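Local coordinates for 11S globulin seed storage protein (Amaranthus hypochondriacus, PDB 3QAC), which probably serves as a nutrient reservoir of the seed, laid down as a storage protein built from two cupin domains per subunit, at residues L342-I347 / F400-N405; E42-C47 / L377-Q382; G61-S66 / H148-N153; R55-H60 / Q156-V161. One frame throughout, in Å; residues are numbered along the deposited sequence.

Overall arrangement
Interactions 3 and 4 belong to the first cupin domain and touch each other through N152 and H60; their centres lie about 10 Å apart, in two different sheets. Interaction 1 joins two strands of the second cupin. Interaction 2 packs a helix of the first cupin against strand 377-380, the neighbour of strand 346-351 in interaction 1. Interactions 1, 2 and 3 are buried, the first two meeting a second subunit and the third meeting another copy, whereas interaction 4 is partly buried and touches no other chain. Backbone hydrogen bonds dominate interactions 1, 3 and 4; interaction 2 relies on apolar packing and one bridging water.

Interaction 1: residues L342-I347 / F400-N405; sequences LNAHNI and FKTSEN
H345 and T402 meet where two neighbouring antiparallel strands of the second cupin domain, 346-351 and 394-401, run out into loops. The backbone N of H345 donates to T402 OG1 at 2.9 Å, with an N-H...O angle of 147°. A first torsion of 64° puts this hydroxyl between the backbone N and the carbonyl carbon of its own residue and turns it to the H345 backbone, at the edge of the imidazole. In return T402 N bonds to H345 O at 3.1 Å. Both side chains also look outward: T402 OG1 bonds to Q172 NE2, and H345 NE2 to Q172 O, of the second subunit, which ties this strand end to the subunit interface. Two residues further into the sheet, past the N346-K401 pair, I347 and F400 form a hydrogen-bonded antiparallel pair. I347 N bonds to F400 O at 2.8 Å, and F400 N to I347 O. Strand 346-351 is held between 394-401 and, through a backbone bond of N346 with V380, strand 377-380, as expected within the antiparallel sheet of a cupin barrel. The F400 ring presents an edge, CD1, to I347 O at 3.5 Å, and it packs on V161 and L163 of the first cupin. I347 CD1 meets T402 CG2 at 4.0 Å, the two side chains crossing at about a right angle. From the other face of the sheet, N346 and K401 project side by side in the same direction. In the loop beyond, the A344 methyl rests on S403 OG at 3.4 Å.

Interaction 2: residues E42-C47 / L377-Q382; sequences EQEFRC and LVVVPQ
E44 lies against V379 with its aliphatic part. CG stands between the backbone N and the carbonyl carbon (chi1 58°) and lies 3.6 Å from V379 CB, while the bend at chi2 swings the carboxylate aside from the valine. OE2 then accepts a hydrogen bond from a water at 2.9 Å. The same water accepts the backbone N-H of V379, also at 2.9 Å from that nitrogen, so carboxylate and strand are joined through it. OE2 has a second partner in the backbone N of T20. Next in sequence, F45 sends the far end of its ring to the strand: CZ touches L377 CD1 at 3.6 Å, and CE2 meets V379 CG2 at 3.7 Å. Both methyls approach the ring obliquely, and V52 of strand 51-57 packs on F45 and L377 alike. Two residues further along the helix, C47 SG sits 4.4 Å from P381 CB and is tied by a disulfide to C14. Helix 43-48 of the first cupin thus lies over strand 377-380, the outermost of its sheet within this chain; the axis of its 43-47 part makes 49° with that of the strand. The contact is mostly apolar, and the bonds that OE2 accepts from T20 N and from the water would be consistent with a charged carboxylate. That water also provides the buried V379 N-H with an acceptor without bringing the carboxylate into direct contact with that N-H.

Interaction 3: residues G61-S66 / H148-N153; sequences GLLLPS and HWAYNN
H148 O is gripped by two donors: the backbone N of S66 at 3.0 Å, tilted 31° from the carbonyl plane, and a water at 2.7 Å. This water also donates to L64 O and accepts from S66 OG, which also bonds to R180. It therefore spans the place where the register slips by one residue between L63 and S66, a beta bulge in which P65, lacking an amide proton, rests beside W149. H148 N returns a bond to S66 O at 2.8 Å, and that oxygen lies over one face of the imidazole, whose ND1 bonds elsewhere, to V146 O. At W149 the first torsion (52°) puts CG between backbone N and carbonyl carbon; its CB lies 3.2 Å from L63 O and also backs onto P65 CD. The indole takes L62 CD1 obliquely against CE3 at 3.7 Å, and the same methyl touches Y151 CB. On the other face L63 CD2 meets the A150 methyl at 4.1 Å. In that pair A150 N bonds to L63 O, while the return bond from L63 N is weak; beyond it N152 N bonds to G61 O at 3.0 Å. Strands 61-68 and 147-151 are neighbours in the curled sheet of the first cupin, and I429 and L421 of the third subunit pack on L62 and W149. At the bulge the water gives L64 O a donor and H148 O a second one, so both carbonyls are hydrogen-bonded within the buried contact.

Interaction 4: residues R55-H60 / Q156-V161; sequences RTIEPH and QPLVAV
T56 runs alongside V159, the two side chains pointing the same way from neighbouring strands. Its CB lies 4.2 Å from V159 CG2. With chi1 at -62°, OG1 stands beside the backbone N and touches the same valine methyl at 3.8 Å. The other branch, CG2, trails anti to the backbone N and reaches both V159 CG2 and, at 3.9 Å, P157 CB; the proline thus extends the apolar row past the strand end, while L34 and E36 of strand 33-37, the neighbour on the other side, pack on T56. Strand 51-57 lies between 33-37 and 158-164 in the large antiparallel sheet of the first cupin, and T56 with V159 is a non-hydrogen-bonded pair flanked by two hydrogen-bonded ones. R55 N meets A160 O at 3.0 Å, and A160 N replies to R55 O. I57 N gives an almost straight bond (175°) to L158 O at 2.8 Å, and L158 N bonds I57 O. That last oxygen also receives N152 ND2, which bonds Q156 O as well, linking the end of strand 51-57 to the residues leading into 158-164. On the face away from T56, I57 CD1 comes within 4.2 Å of L158 CD2, and L63 of the facing sheet packs on I57, consistent with the barrel interior. R55 leaves the same face but carries its guanidinium off to a salt bridge with E190. At the outer end P59 CG rests 4.1 Å from Q156 O.

Interaction 1: residues L342-I347 / F400-N405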
loop_
_atom_site.group_PDB
_atom_site.type_symbol
_atom_site.label_atom_id
_atom_site.label_comp_id
_atom_site.label_asym_id
_atom_site.label_seq_id
_atom_site.Cartn_x
_atom_site.Cartn_y
_atom_site.Cartn_z
ATOM N N LEU A 342 -13.196 3.936 -12.421
ATOM C CA LEU A 342 -13.295 2.708 -11.625
ATOM C C LEU A 342 -12.350 2.708 -10.463
ATOM O O LEU A 342 -12.674 2.200 -9.390
ATOM C CB LEU A 342 -12.944 1.456 -12.431
ATOM C CG LEU A 342 -13.622 0.975 -13.711
ATOM C CD1 LEU A 342 -13.973 -0.513 -13.587
ATOM C CD2 LEU A 342 -14.803 1.806 -14.134
ATOM N N ASN A 343 -11.163 3.257 -10.674
ATOM C CA ASN A 343 -10.066 2.933 -9.779
ATOM C C ASN A 343 -9.343 4.108 -9.134
ATOM O O ASN A 343 -8.435 3.917 -8.335
ATOM C CB ASN A 343 -9.069 1.990 -10.492
ATOM C CG ASN A 343 -8.990 2.245 -11.983
ATOM O OD1 ASN A 343 -9.214 3.366 -12.451
ATOM N ND2 ASN A 343 -8.677 1.199 -12.749
ATOM N N ALA A 344 -9.741 5.320 -9.464
ATOM C CA ALA A 344 -8.888 6.459 -9.173
ATOM C C ALA A 344 -9.692 7.748 -8.952
ATOM O O ALA A 344 -10.779 7.930 -9.531
ATOM C CB ALA A 344 -7.890 6.653 -10.317
ATOM N N HIS A 345 -9.154 8.625 -8.106
ATOM C CA HIS A 345 -9.659 9.988 -7.999
ATOM C C HIS A 345 -9.184 10.708 -9.229
ATOM O O HIS A 345 -8.104 10.461 -9.743
ATOM C CB HIS A 345 -9.109 10.734 -6.768
ATOM C CG HIS A 345 -9.515 10.124 -5.469
ATOM N ND1 HIS A 345 -10.786 10.260 -4.949
ATOM C CD2 HIS A 345 -8.830 9.356 -4.592
ATOM C CE1 HIS A 345 -10.867 9.594 -3.812
ATOM N NE2 HIS A 345 -9.693 9.044 -3.568
ATOM N N ASN A 346 -9.984 11.649 -9.674
ATOM C CA ASN A 346 -9.635 12.381 -10.850
ATOM C C ASN A 346 -9.546 13.864 -10.533
ATOM O O ASN A 346 -10.557 14.502 -10.218
ATOM C CB ASN A 346 -10.710 12.124 -11.881
ATOM C CG ASN A 346 -10.288 12.539 -13.217
ATOM O OD1 ASN A 346 -9.667 13.583 -13.359
ATOM N ND2 ASN A 346 -10.587 11.721 -14.226
ATOM N N ILE A 347 -8.347 14.416 -10.581
ATOM C CA ILE A 347 -8.218 15.839 -10.361
ATOM C C ILE A 347 -8.266 16.459 -11.729
ATOM O O ILE A 347 -7.267 16.502 -12.436
ATOM C CB ILE A 347 -6.937 16.250 -9.601
ATOM C CG1 ILE A 347 -6.988 15.752 -8.160
ATOM C CG2 ILE A 347 -6.813 17.763 -9.548
ATOM C CD1 ILE A 347 -7.015 14.209 -8.025
ATOM N N PHE A 400 -5.485 14.475 -13.663
ATOM C CA PHE A 400 -4.429 13.757 -12.968
ATOM C C PHE A 400 -5.158 12.653 -12.223
ATOM O O PHE A 400 -6.202 12.891 -11.625
ATOM C CB PHE A 400 -3.679 14.707 -12.039
ATOM C CG PHE A 400 -3.081 15.900 -12.750
ATOM C CD1 PHE A 400 -3.823 17.058 -12.943
ATOM C CD2 PHE A 400 -1.777 15.853 -13.248
ATOM C CE1 PHE A 400 -3.269 18.141 -13.605
ATOM C CE2 PHE A 400 -1.221 16.932 -13.901
ATOM C CZ PHE A 400 -1.956 18.069 -14.082
ATOM N N LYS A 401 -4.676 11.425 -12.323
ATOM C CA LYS A 401 -5.417 10.309 -11.760
ATOM C C LYS A 401 -4.588 9.600 -10.711
ATOM O O LYS A 401 -3.423 9.256 -10.947
ATOM C CB LYS A 401 -5.836 9.331 -12.848
ATOM C CG LYS A 401 -7.010 9.813 -13.696
ATOM C CD LYS A 401 -6.954 9.262 -15.117
ATOM C CE LYS A 401 -8.343 9.204 -15.771
ATOM N NZ LYS A 401 -8.797 10.473 -16.409
ATOM N N THR A 402 -5.201 9.378 -9.554
ATOM C CA THR A 402 -4.482 8.871 -8.393
ATOM C C THR A 402 -4.286 7.364 -8.402
ATOM O O THR A 402 -4.267 6.755 -7.347
ATOM C CB THR A 402 -5.207 9.227 -7.094
ATOM O OG1 THR A 402 -6.468 8.561 -7.075
ATOM C CG2 THR A 402 -5.439 10.732 -7.004
ATOM N N SER A 403 -4.162 6.749 -9.575
ATOM C CA SER A 403 -3.698 5.362 -9.613
ATOM C C SER A 403 -3.129 4.985 -10.950
ATOM O O SER A 403 -3.198 5.743 -11.907
ATOM C CB SER A 403 -4.801 4.375 -9.252
ATOM O OG SER A 403 -5.634 4.128 -10.364
ATOM N N GLU A 404 -2.560 3.788 -10.990
ATOM C CA GLU A 404 -1.950 3.263 -12.190
ATOM C C GLU A 404 -3.051 2.943 -13.197
ATOM O O GLU A 404 -4.098 2.426 -12.832
ATOM C CB GLU A 404 -1.140 2.014 -11.839
ATOM C CG GLU A 404 -0.694 1.225 -13.048
ATOM C CD GLU A 404 0.469 0.309 -12.750
ATOM O OE1 GLU A 404 0.575 -0.158 -11.586
ATOM O OE2 GLU A 404 1.276 0.061 -13.682
ATOM N N ASN A 405 -2.831 3.284 -14.459
ATOM C CA ASN A 405 -3.787 2.923 -15.502
ATOM C C ASN A 405 -5.204 3.051 -14.984
ATOM O O ASN A 405 -5.964 2.075 -14.995
ATOM C CB ASN A 405 -3.593 1.476 -15.945
ATOM C CG ASN A 405 -2.141 1.083 -16.052
ATOM O OD1 ASN A 405 -1.726 0.085 -15.465
ATOM N ND2 ASN A 405 -1.363 1.849 -16.809
#

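Interaction 2: residues E42-C47 / L377-Q382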
loop_
_atom_site.group_PDB
_atom_site.type_symbol
_atom_site.label_atom_id
_atom_site.label_comp_id
_atom_site.label_asym_id
_atom_site.label_seq_id
_atom_site.Cartn_x
_atom_site.Cartn_y
_atom_site.Cartn_z
ATOM N N GLU A 42 -8.994 21.673 1.677
ATOM C CA GLU A 42 -10.286 21.400 1.056
ATOM C C GLU A 42 -10.614 19.918 1.168
ATOM O O GLU A 42 -9.790 19.056 0.864
ATOM C CB GLU A 42 -10.283 21.829 -0.409
ATOM C CG GLU A 42 -10.306 23.330 -0.575
ATOM C CD GLU A 42 -11.702 23.918 -0.385
ATOM O OE1 GLU A 42 -11.807 25.162 -0.464
ATOM O OE2 GLU A 42 -12.685 23.145 -0.171
ATOM N N GLN A 43 -11.829 19.632 1.605
ATOM C CA GLN A 43 -12.229 18.274 1.889
ATOM C C GLN A 43 -11.904 17.321 0.739
ATOM O O GLN A 43 -11.427 16.210 0.964
ATOM C CB GLN A 43 -13.722 18.207 2.177
ATOM C CG GLN A 43 -14.173 16.825 2.548
ATOM C CD GLN A 43 -15.616 16.773 2.943
ATOM O OE1 GLN A 43 -16.227 17.800 3.261
ATOM N NE2 GLN A 43 -16.184 15.573 2.934
ATOM N N GLU A 44 -12.195 17.734 -0.487
ATOM C CA GLU A 44 -12.020 16.818 -1.597
ATOM C C GLU A 44 -10.537 16.569 -1.880
ATOM O O GLU A 44 -10.200 15.528 -2.424
ATOM C CB GLU A 44 -12.796 17.248 -2.854
ATOM C CG GLU A 44 -12.464 18.630 -3.393
ATOM C CD GLU A 44 -13.345 19.727 -2.775
ATOM O OE1 GLU A 44 -13.410 19.820 -1.520
ATOM O OE2 GLU A 44 -13.978 20.489 -3.548
ATOM N N PHE A 45 -9.660 17.504 -1.504
ATOM C CA PHE A 45 -8.224 17.242 -1.590
ATOM C C PHE A 45 -7.798 16.247 -0.526
ATOM O O PHE A 45 -6.930 15.403 -0.758
ATOM C CB PHE A 45 -7.383 18.505 -1.463
ATOM C CG PHE A 45 -7.326 19.314 -2.716
ATOM C CD1 PHE A 45 -7.527 20.678 -2.681
ATOM C CD2 PHE A 45 -7.087 18.710 -3.931
ATOM C CE1 PHE A 45 -7.482 21.440 -3.828
ATOM C CE2 PHE A 45 -7.040 19.470 -5.093
ATOM C CZ PHE A 45 -7.252 20.851 -5.035
ATOM N N ARG A 46 -8.405 16.356 0.648
ATOM C CA ARG A 46 -8.079 15.448 1.727
ATOM C C ARG A 46 -8.528 14.047 1.316
ATOM O O ARG A 46 -7.814 13.072 1.508
ATOM C CB ARG A 46 -8.738 15.901 3.047
ATOM C CG ARG A 46 -8.141 17.196 3.600
ATOM C CD ARG A 46 -8.484 17.430 5.077
ATOM N NE ARG A 46 -9.814 18.017 5.231
ATOM C CZ ARG A 46 -10.857 17.363 5.732
ATOM N NH1 ARG A 46 -10.701 16.099 6.139
ATOM N NH2 ARG A 46 -12.048 17.967 5.830
ATOM N N CYS A 47 -9.721 13.968 0.744
ATOM C CA CYS A 47 -10.253 12.720 0.244
ATOM C C CYS A 47 -9.321 12.106 -0.818
ATOM O O CYS A 47 -9.056 10.909 -0.793
ATOM C CB CYS A 47 -11.640 12.954 -0.355
ATOM S SG CYS A 47 -12.303 11.514 -1.231
ATOM N N LEU A 377 -10.003 23.725 -11.095
ATOM C CA LEU A 377 -10.037 22.283 -11.109
ATOM C C LEU A 377 -11.148 21.828 -10.217
ATOM O O LEU A 377 -11.534 22.530 -9.292
ATOM C CB LEU A 377 -8.702 21.702 -10.642
ATOM C CG LEU A 377 -8.274 22.042 -9.204
ATOM C CD1 LEU A 377 -9.020 21.161 -8.209
ATOM C CD2 LEU A 377 -6.762 21.873 -9.043
ATOM N N VAL A 378 -11.678 20.650 -10.492
ATOM C CA VAL A 378 -12.545 20.011 -9.529
ATOM C C VAL A 378 -11.988 18.633 -9.247
ATOM O O VAL A 378 -11.384 17.999 -10.122
ATOM C CB VAL A 378 -13.989 19.913 -10.032
ATOM C CG1 VAL A 378 -14.049 19.183 -11.394
ATOM C CG2 VAL A 378 -14.870 19.232 -8.981
ATOM N N VAL A 379 -12.191 18.170 -8.025
ATOM C CA VAL A 379 -11.773 16.842 -7.665
ATOM C C VAL A 379 -12.951 15.922 -7.832
ATOM O O VAL A 379 -13.984 16.078 -7.164
ATOM C CB VAL A 379 -11.309 16.762 -6.208
ATOM C CG1 VAL A 379 -10.919 15.321 -5.845
ATOM C CG2 VAL A 379 -10.161 17.701 -5.975
ATOM N N VAL A 380 -12.803 14.971 -8.736
ATOM C CA VAL A 380 -13.774 13.907 -8.891
ATOM C C VAL A 380 -13.302 12.689 -8.121
ATOM O O VAL A 380 -12.318 12.068 -8.491
ATOM C CB VAL A 380 -13.932 13.482 -10.353
ATOM C CG1 VAL A 380 -15.174 12.606 -10.489
ATOM C CG2 VAL A 380 -13.998 14.718 -11.291
ATOM N N PRO A 381 -13.989 12.357 -7.024
ATOM C CA PRO A 381 -13.597 11.167 -6.262
ATOM C C PRO A 381 -13.859 9.875 -7.028
ATOM O O PRO A 381 -14.820 9.761 -7.816
ATOM C CB PRO A 381 -14.487 11.238 -5.008
ATOM C CG PRO A 381 -14.952 12.703 -4.937
ATOM C CD PRO A 381 -15.083 13.104 -6.388
ATOM N N GLN A 382 -12.981 8.902 -6.797
ATOM C CA GLN A 382 -13.132 7.569 -7.353
ATOM C C GLN A 382 -14.577 7.157 -7.301
ATOM O O GLN A 382 -15.218 7.269 -6.254
ATOM C CB GLN A 382 -12.307 6.540 -6.572
ATOM C CG GLN A 382 -12.577 5.093 -7.022
ATOM C CD GLN A 382 -11.935 4.041 -6.125
ATOM O OE1 GLN A 382 -11.799 2.883 -6.528
ATOM N NE2 GLN A 382 -11.538 4.436 -4.913
HETATM O O HOH W 1 -13.383 20.177 -6.356
#

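Interaction 3: residues G61-S66 / H148-N153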
loop_
_atom_site.group_PDB
_atom_site.type_symbol
_atom_site.label_atom_id
_atom_site.label_comp_id
_atom_site.label_asym_id
_atom_site.label_seq_id
_atom_site.Cartn_x
_atom_site.Cartn_y
_atom_site.Cartn_z
ATOM N N GLY A 61 13.798 32.314 -16.411
ATOM C CA GLY A 61 13.608 31.946 -15.020
ATOM C C GLY A 61 14.052 30.532 -14.677
ATOM O O GLY A 61 13.783 29.567 -15.405
ATOM N N LEU A 62 14.731 30.410 -13.545
ATOM C CA LEU A 62 15.261 29.137 -13.105
ATOM C C LEU A 62 14.597 28.669 -11.808
ATOM O O LEU A 62 14.855 29.218 -10.731
ATOM C CB LEU A 62 16.772 29.248 -12.921
ATOM C CG LEU A 62 17.512 28.036 -12.372
ATOM C CD1 LEU A 62 17.327 26.848 -13.290
ATOM C CD2 LEU A 62 18.959 28.376 -12.255
ATOM N N LEU A 63 13.728 27.669 -11.917
ATOM C CA LEU A 63 13.182 27.000 -10.740
ATOM C C LEU A 63 14.323 26.278 -10.061
ATOM O O LEU A 63 14.878 25.330 -10.624
ATOM C CB LEU A 63 12.094 26.007 -11.129
ATOM C CG LEU A 63 11.463 25.159 -10.018
ATOM C CD1 LEU A 63 10.650 26.022 -9.022
ATOM C CD2 LEU A 63 10.596 24.024 -10.619
ATOM N N LEU A 64 14.688 26.744 -8.867
ATOM C CA LEU A 64 15.823 26.196 -8.134
ATOM C C LEU A 64 15.632 24.695 -7.919
ATOM O O LEU A 64 14.510 24.211 -7.866
ATOM C CB LEU A 64 15.988 26.911 -6.788
ATOM C CG LEU A 64 16.113 28.444 -6.792
ATOM C CD1 LEU A 64 16.054 28.985 -5.391
ATOM C CD2 LEU A 64 17.392 28.893 -7.445
ATOM N N PRO A 65 16.732 23.947 -7.818
ATOM C CA PRO A 65 16.578 22.524 -7.544
ATOM C C PRO A 65 15.860 22.262 -6.222
ATOM O O PRO A 65 16.161 22.880 -5.194
ATOM C CB PRO A 65 18.025 22.029 -7.456
ATOM C CG PRO A 65 18.871 23.274 -7.363
ATOM C CD PRO A 65 18.120 24.275 -8.166
ATOM N N SER A 66 14.922 21.328 -6.260
ATOM C CA SER A 66 14.300 20.844 -5.048
ATOM C C SER A 66 13.869 19.398 -5.236
ATOM O O SER A 66 13.959 18.837 -6.336
ATOM C CB SER A 66 13.077 21.686 -4.706
ATOM O OG SER A 66 12.018 21.414 -5.611
ATOM N N HIS A 148 15.277 18.066 -8.717
ATOM C CA HIS A 148 15.124 18.555 -10.072
ATOM C C HIS A 148 14.985 20.055 -10.102
ATOM O O HIS A 148 14.522 20.679 -9.139
ATOM C CB HIS A 148 13.900 17.922 -10.722
ATOM C CG HIS A 148 12.627 18.217 -10.002
ATOM N ND1 HIS A 148 12.213 17.494 -8.907
ATOM C CD2 HIS A 148 11.691 19.179 -10.196
ATOM C CE1 HIS A 148 11.075 17.999 -8.457
ATOM N NE2 HIS A 148 10.734 19.014 -9.228
ATOM N N TRP A 149 15.394 20.631 -11.222
ATOM C CA TRP A 149 15.251 22.052 -11.448
ATOM C C TRP A 149 14.652 22.223 -12.829
ATOM O O TRP A 149 14.684 21.307 -13.651
ATOM C CB TRP A 149 16.607 22.742 -11.357
ATOM C CG TRP A 149 17.621 22.103 -12.230
ATOM C CD1 TRP A 149 18.474 21.100 -11.893
ATOM C CD2 TRP A 149 17.887 22.414 -13.598
ATOM N NE1 TRP A 149 19.264 20.772 -12.959
ATOM C CE2 TRP A 149 18.923 21.562 -14.025
ATOM C CE3 TRP A 149 17.355 23.338 -14.505
ATOM C CZ2 TRP A 149 19.432 21.590 -15.318
ATOM C CZ3 TRP A 149 17.869 23.366 -15.803
ATOM C CH2 TRP A 149 18.898 22.496 -16.192
ATOM N N ALA A 150 14.073 23.383 -13.078
ATOM C CA ALA A 150 13.532 23.671 -14.396
ATOM C C ALA A 150 13.963 25.062 -14.818
ATOM O O ALA A 150 14.244 25.932 -13.981
ATOM C CB ALA A 150 12.029 23.559 -14.387
ATOM N N TYR A 151 14.019 25.271 -16.123
ATOM C CA TYR A 151 14.392 26.569 -16.648
ATOM C C TYR A 151 13.602 26.885 -17.901
ATOM O O TYR A 151 13.455 26.040 -18.793
ATOM C CB TYR A 151 15.887 26.615 -16.931
ATOM C CG TYR A 151 16.321 27.851 -17.672
ATOM C CD1 TYR A 151 16.474 29.063 -17.009
ATOM C CD2 TYR A 151 16.574 27.810 -19.042
ATOM C CE1 TYR A 151 16.869 30.202 -17.690
ATOM C CE2 TYR A 151 16.973 28.938 -19.726
ATOM C CZ TYR A 151 17.120 30.130 -19.045
ATOM O OH TYR A 151 17.526 31.251 -19.722
ATOM N N ASN A 152 13.078 28.101 -17.962
ATOM C CA ASN A 152 12.350 28.513 -19.145
ATOM C C ASN A 152 13.279 29.167 -20.157
ATOM O O ASN A 152 13.643 30.327 -20.026
ATOM C CB ASN A 152 11.203 29.445 -18.803
ATOM C CG ASN A 152 10.397 29.830 -20.025
ATOM O OD1 ASN A 152 10.665 29.356 -21.135
ATOM N ND2 ASN A 152 9.399 30.693 -19.832
ATOM N N ASN A 153 13.658 28.409 -21.174
ATOM C CA ASN A 153 14.525 28.931 -22.212
ATOM C C ASN A 153 13.713 29.393 -23.408
ATOM O O ASN A 153 14.252 29.643 -24.482
ATOM C CB ASN A 153 15.572 27.894 -22.610
ATOM C CG ASN A 153 14.978 26.700 -23.341
ATOM O OD1 ASN A 153 15.714 25.834 -23.833
ATOM N ND2 ASN A 153 13.649 26.648 -23.423
HETATM O O HOH W 2 12.570 22.291 -8.125
#

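Interaction 4: residues R55-H60 / Q156-V161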
loop_
_atom_site.group_PDB
_atom_site.type_symbol
_atom_site.label_atom_id
_atom_site.label_comp_id
_atom_site.label_asym_id
_atom_site.label_seq_id
_atom_site.Cartn_x
_atom_site.Cartn_y
_atom_site.Cartn_z
ATOM N N ARG A 55 3.028 26.453 -11.319
ATOM C CA ARG A 55 4.167 27.353 -11.310
ATOM C C ARG A 55 4.213 28.036 -12.640
ATOM O O ARG A 55 4.067 27.399 -13.692
ATOM C CB ARG A 55 5.486 26.624 -11.076
ATOM C CG ARG A 55 5.549 25.807 -9.795
ATOM C CD ARG A 55 6.959 25.272 -9.577
ATOM N NE ARG A 55 7.047 24.388 -8.421
ATOM C CZ ARG A 55 7.120 24.803 -7.155
ATOM N NH1 ARG A 55 7.082 26.102 -6.861
ATOM N NH2 ARG A 55 7.203 23.915 -6.173
ATOM N N THR A 56 4.395 29.346 -12.579
ATOM C CA THR A 56 4.588 30.151 -13.756
ATOM C C THR A 56 6.001 30.669 -13.675
ATOM O O THR A 56 6.339 31.457 -12.803
ATOM C CB THR A 56 3.609 31.307 -13.763
ATOM O OG1 THR A 56 2.279 30.781 -13.801
ATOM C CG2 THR A 56 3.841 32.193 -14.971
ATOM N N ILE A 57 6.841 30.174 -14.559
ATOM C CA ILE A 57 8.232 30.562 -14.573
ATOM C C ILE A 57 8.420 31.507 -15.738
ATOM O O ILE A 57 8.244 31.117 -16.900
ATOM C CB ILE A 57 9.137 29.347 -14.805
ATOM C CG1 ILE A 57 8.810 28.241 -13.803
ATOM C CG2 ILE A 57 10.602 29.752 -14.739
ATOM C CD1 ILE A 57 9.608 26.982 -14.009
ATOM N N GLU A 58 8.771 32.747 -15.430
ATOM C CA GLU A 58 8.996 33.748 -16.466
ATOM C C GLU A 58 10.160 33.339 -17.370
ATOM O O GLU A 58 11.003 32.534 -16.970
ATOM C CB GLU A 58 9.260 35.119 -15.836
ATOM C CG GLU A 58 8.139 35.629 -14.940
ATOM C CD GLU A 58 8.531 36.900 -14.215
ATOM O OE1 GLU A 58 9.528 37.530 -14.638
ATOM O OE2 GLU A 58 7.854 37.268 -13.224
ATOM N N PRO A 59 10.200 33.877 -18.599
ATOM C CA PRO A 59 11.347 33.605 -19.474
ATOM C C PRO A 59 12.668 33.896 -18.753
ATOM O O PRO A 59 12.758 34.852 -17.967
ATOM C CB PRO A 59 11.137 34.577 -20.644
ATOM C CG PRO A 59 9.670 34.806 -20.681
ATOM C CD PRO A 59 9.178 34.712 -19.256
ATOM N N HIS A 60 13.673 33.063 -19.017
ATOM C CA HIS A 60 14.976 33.164 -18.357
ATOM C C HIS A 60 14.910 32.893 -16.855
ATOM O O HIS A 60 15.858 33.188 -16.124
ATOM C CB HIS A 60 15.638 34.517 -18.624
ATOM C CG HIS A 60 15.826 34.815 -20.077
ATOM N ND1 HIS A 60 16.264 33.869 -20.980
ATOM C CD2 HIS A 60 15.635 35.953 -20.786
ATOM C CE1 HIS A 60 16.332 34.408 -22.183
ATOM N NE2 HIS A 60 15.954 35.673 -22.094
ATOM N N GLN A 156 7.616 32.656 -24.057
ATOM C CA GLN A 156 6.400 32.854 -23.273
ATOM C C GLN A 156 6.583 32.269 -21.874
ATOM O O GLN A 156 7.501 31.489 -21.643
ATOM C CB GLN A 156 5.202 32.207 -23.966
ATOM C CG GLN A 156 5.341 30.711 -24.145
ATOM C CD GLN A 156 4.491 30.190 -25.280
ATOM O OE1 GLN A 156 4.965 29.439 -26.143
ATOM N NE2 GLN A 156 3.225 30.597 -25.298
ATOM N N PRO A 157 5.721 32.652 -20.928
ATOM C CA PRO A 157 5.924 32.080 -19.595
ATOM C C PRO A 157 5.724 30.566 -19.601
ATOM O O PRO A 157 4.815 30.057 -20.251
ATOM C CB PRO A 157 4.851 32.777 -18.742
ATOM C CG PRO A 157 4.514 34.031 -19.485
ATOM C CD PRO A 157 4.643 33.656 -20.945
ATOM N N LEU A 158 6.587 29.857 -18.886
ATOM C CA LEU A 158 6.514 28.408 -18.815
ATOM C C LEU A 158 5.588 28.042 -17.676
ATOM O O LEU A 158 5.826 28.422 -16.534
ATOM C CB LEU A 158 7.907 27.824 -18.574
ATOM C CG LEU A 158 7.939 26.321 -18.308
ATOM C CD1 LEU A 158 7.285 25.569 -19.451
ATOM C CD2 LEU A 158 9.376 25.846 -18.066
ATOM N N VAL A 159 4.523 27.312 -17.979
ATOM C CA VAL A 159 3.513 27.033 -16.963
ATOM C C VAL A 159 3.236 25.539 -16.785
ATOM O O VAL A 159 2.847 24.827 -17.724
ATOM C CB VAL A 159 2.206 27.821 -17.208
ATOM C CG1 VAL A 159 1.177 27.511 -16.123
ATOM C CG2 VAL A 159 2.492 29.313 -17.255
ATOM N N ALA A 160 3.455 25.075 -15.560
ATOM C CA ALA A 160 3.281 23.676 -15.229
ATOM C C ALA A 160 2.218 23.509 -14.135
ATOM O O ALA A 160 2.191 24.228 -13.123
ATOM C CB ALA A 160 4.608 23.084 -14.803
ATOM N N VAL A 161 1.316 22.573 -14.374
ATOM C CA VAL A 161 0.317 22.244 -13.397
ATOM C C VAL A 161 0.754 20.924 -12.804
ATOM O O VAL A 161 0.945 19.919 -13.496
ATOM C CB VAL A 161 -1.088 22.172 -14.013
ATOM C CG1 VAL A 161 -2.097 21.775 -12.976
ATOM C CG2 VAL A 161 -1.454 23.524 -14.621
#